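Local coordinates for protein FACT complex subunit POB3 (Chaetomium thermophilum var. thermophilum, PDB 4KHB) that probably works as a histone chaperone within the FACT complex, reorganising nucleosomes during transcription, replication and DNA repair, this piece being its N-terminal PH-like part, at residues 51-56 against 62-67. Residues are numbered along the deposited sequence; the frame is centred on the assembly and turned at random.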
loop_
_atom_site.group_PDB
_atom_site.type_symbol
_atom_site.label_atom_id
_atom_site.label_comp_id
_atom_site.label_asym_id
_atom_site.label_seq_id
_atom_site.Cartn_x
_atom_site.Cartn_y
_atom_site.Cartn_z
ATOM N N GLY H 51 5.486 -18.649 -1.492
ATOM C CA GLY H 51 4.986 -17.987 -2.684
ATOM C C GLY H 51 5.650 -16.650 -2.957
ATOM O O GLY H 51 6.341 -16.102 -2.095
ATOM N N ALA H 52 5.437 -16.119 -4.158
ATOM C CA ALA H 52 6.087 -14.877 -4.563
ATOM C C ALA H 52 5.273 -14.104 -5.595
ATOM O O ALA H 52 4.701 -14.692 -6.516
ATOM C CB ALA H 52 7.482 -15.164 -5.098
ATOM N N GLN H 53 5.243 -12.783 -5.447
ATOM C CA GLN H 53 4.511 -11.923 -6.371
ATOM C C GLN H 53 5.416 -10.846 -6.958
ATOM O O GLN H 53 6.296 -10.316 -6.275
ATOM C CB GLN H 53 3.308 -11.269 -5.677
ATOM C CG GLN H 53 2.246 -12.245 -5.184
ATOM C CD GLN H 53 1.153 -11.554 -4.388
ATOM O OE1 GLN H 53 1.193 -10.341 -4.182
ATOM N NE2 GLN H 53 0.169 -12.324 -3.940
ATOM N N TRP H 54 5.186 -10.524 -8.227
ATOM C CA TRP H 54 5.968 -9.517 -8.929
ATOM C C TRP H 54 5.053 -8.367 -9.340
ATOM O O TRP H 54 4.037 -8.590 -10.004
ATOM C CB TRP H 54 6.600 -10.163 -10.160
ATOM C CG TRP H 54 7.201 -9.223 -11.151
ATOM C CD1 TRP H 54 6.616 -8.743 -12.288
ATOM C CD2 TRP H 54 8.522 -8.677 -11.118
ATOM N NE1 TRP H 54 7.489 -7.919 -12.956
ATOM C CE2 TRP H 54 8.668 -7.863 -12.258
ATOM C CE3 TRP H 54 9.594 -8.795 -10.232
ATOM C CZ2 TRP H 54 9.846 -7.167 -12.531
ATOM C CZ3 TRP H 54 10.760 -8.103 -10.504
ATOM C CH2 TRP H 54 10.880 -7.305 -11.642
ATOM N N SER H 55 5.412 -7.143 -8.952
ATOM C CA SER H 55 4.611 -5.968 -9.296
ATOM C C SER H 55 5.397 -4.663 -9.204
ATOM O O SER H 55 6.490 -4.615 -8.632
ATOM C CB SER H 55 3.367 -5.884 -8.402
ATOM O OG SER H 55 3.720 -5.582 -7.063
ATOM N N ARG H 56 4.833 -3.602 -9.770
ATOM C CA ARG H 56 5.475 -2.292 -9.754
ATOM C C ARG H 56 5.153 -1.538 -8.468
ATOM O O ARG H 56 4.001 -1.487 -8.039
ATOM C CB ARG H 56 5.042 -1.468 -10.968
ATOM C CG ARG H 56 5.670 -0.086 -11.036
ATOM C CD ARG H 56 6.796 -0.039 -12.056
ATOM N NE ARG H 56 7.220 1.329 -12.340
ATOM C CZ ARG H 56 7.100 1.916 -13.527
ATOM N NH1 ARG H 56 6.567 1.256 -14.546
ATOM N NH2 ARG H 56 7.513 3.166 -13.695
ATOM N N GLU H 62 8.877 -4.856 -7.431
ATOM C CA GLU H 62 8.897 -5.501 -6.129
ATOM C C GLU H 62 8.715 -7.009 -6.235
ATOM O O GLU H 62 7.837 -7.486 -6.958
ATOM C CB GLU H 62 7.793 -4.907 -5.247
ATOM C CG GLU H 62 7.673 -5.539 -3.867
ATOM C CD GLU H 62 6.403 -5.130 -3.148
ATOM O OE1 GLU H 62 5.323 -5.650 -3.498
ATOM O OE2 GLU H 62 6.486 -4.287 -2.230
ATOM N N VAL H 63 9.545 -7.754 -5.511
ATOM C CA VAL H 63 9.284 -9.166 -5.271
ATOM C C VAL H 63 8.726 -9.285 -3.862
ATOM O O VAL H 63 9.410 -8.964 -2.889
ATOM C CB VAL H 63 10.558 -10.020 -5.388
ATOM C CG1 VAL H 63 10.278 -11.452 -4.957
ATOM C CG2 VAL H 63 11.088 -9.990 -6.808
ATOM N N LYS H 64 7.478 -9.726 -3.755
ATOM C CA LYS H 64 6.861 -9.942 -2.453
ATOM C C LYS H 64 6.902 -11.425 -2.135
ATOM O O LYS H 64 6.318 -12.234 -2.859
ATOM C CB LYS H 64 5.416 -9.432 -2.447
ATOM C CG LYS H 64 4.731 -9.490 -1.092
ATOM C CD LYS H 64 3.219 -9.426 -1.246
ATOM C CE LYS H 64 2.772 -8.040 -1.678
ATOM N NZ LYS H 64 1.451 -7.668 -1.100
ATOM N N ILE H 65 7.584 -11.784 -1.051
ATOM C CA ILE H 65 7.708 -13.190 -0.684
ATOM C C ILE H 65 6.738 -13.564 0.427
ATOM O O ILE H 65 6.709 -12.936 1.491
ATOM C CB ILE H 65 9.150 -13.555 -0.267
ATOM C CG1 ILE H 65 10.107 -13.369 -1.448
ATOM C CG2 ILE H 65 9.223 -14.999 0.200
ATOM C CD1 ILE H 65 11.577 -13.511 -1.088
ATOM N N LEU H 66 5.944 -14.594 0.154
ATOM C CA LEU H 66 4.962 -15.102 1.097
ATOM C C LEU H 66 5.542 -16.310 1.821
ATOM O O LEU H 66 5.884 -17.316 1.194
ATOM C CB LEU H 66 3.682 -15.480 0.345
ATOM C CG LEU H 66 3.202 -14.398 -0.628
ATOM C CD1 LEU H 66 2.182 -14.933 -1.619
ATOM C CD2 LEU H 66 2.634 -13.218 0.139
ATOM N N GLN H 67 5.659 -16.201 3.141
ATOM C CA GLN H 67 6.201 -17.275 3.970
ATOM C C GLN H 67 5.193 -18.417 4.130
ATOM O O GLN H 67 3.990 -18.211 3.951
ATOM C CB GLN H 67 6.623 -16.724 5.338
ATOM C CG GLN H 67 7.845 -15.798 5.301
ATOM C CD GLN H 67 8.097 -15.104 6.628
ATOM O OE1 GLN H 67 7.459 -15.410 7.634
ATOM N NE2 GLN H 67 9.024 -14.152 6.632
HETATM O O HOH W 1 4.796 -7.557 -5.453
#
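Gln53 CG lies anti to its carbonyl carbon (chi1 -63°) and Lys64 CG anti to its backbone N (chi1 -174°). On antiparallel strands these choices lean both chains the same way, and they lie side by side. The Gln53 chain is extended, and its OE1 lies 3.7 Å from Lys64 CD, alongside the lysine methylenes. The Lys64 chain bends further out, and its NZ forms a salt bridge with Glu119. At the next pair on the same face, CB and CG of Leu66 pack over the Gly51 carbonyl, and its CD1 comes 4.0 Å from Gln53 NE2. A serine in place of Leu66 would probably leave the Gly51 carbonyl and the Gln53 amide without this apolar cover. The two strands form an antiparallel hairpin in the N-terminal PH-like domain of POB3. Gly51–Leu66, Gln53–Lys64 and Ser55–Glu62 are hydrogen-bonded pairs. At Gln53–Lys64 both bonds have the donor in the carbonyl plane. Gln53 N reaches Lys64 O at 2.9 Å. Lys64 N reaches Gln53 O at 2.8 Å. At the Gly51 end, Leu66 N sits above the plane of the carbonyl whose O it meets at 2.7 Å, and the return bond from Gly51 N is weak. On the other face, Val63 CG2 meets the Trp54 ring at its edge, 3.9 Å from CE3. Leu86 of helix 83-92 touches both side chains. Near the turn, a water joins Ser55 OG to Glu62 OE1, at 2.8 Å from OE1. Ser55 OG also accepts a hydrogen bond from Arg43 of the partner SPT16D chain, while Glu62 OE2 accepts from Gln74.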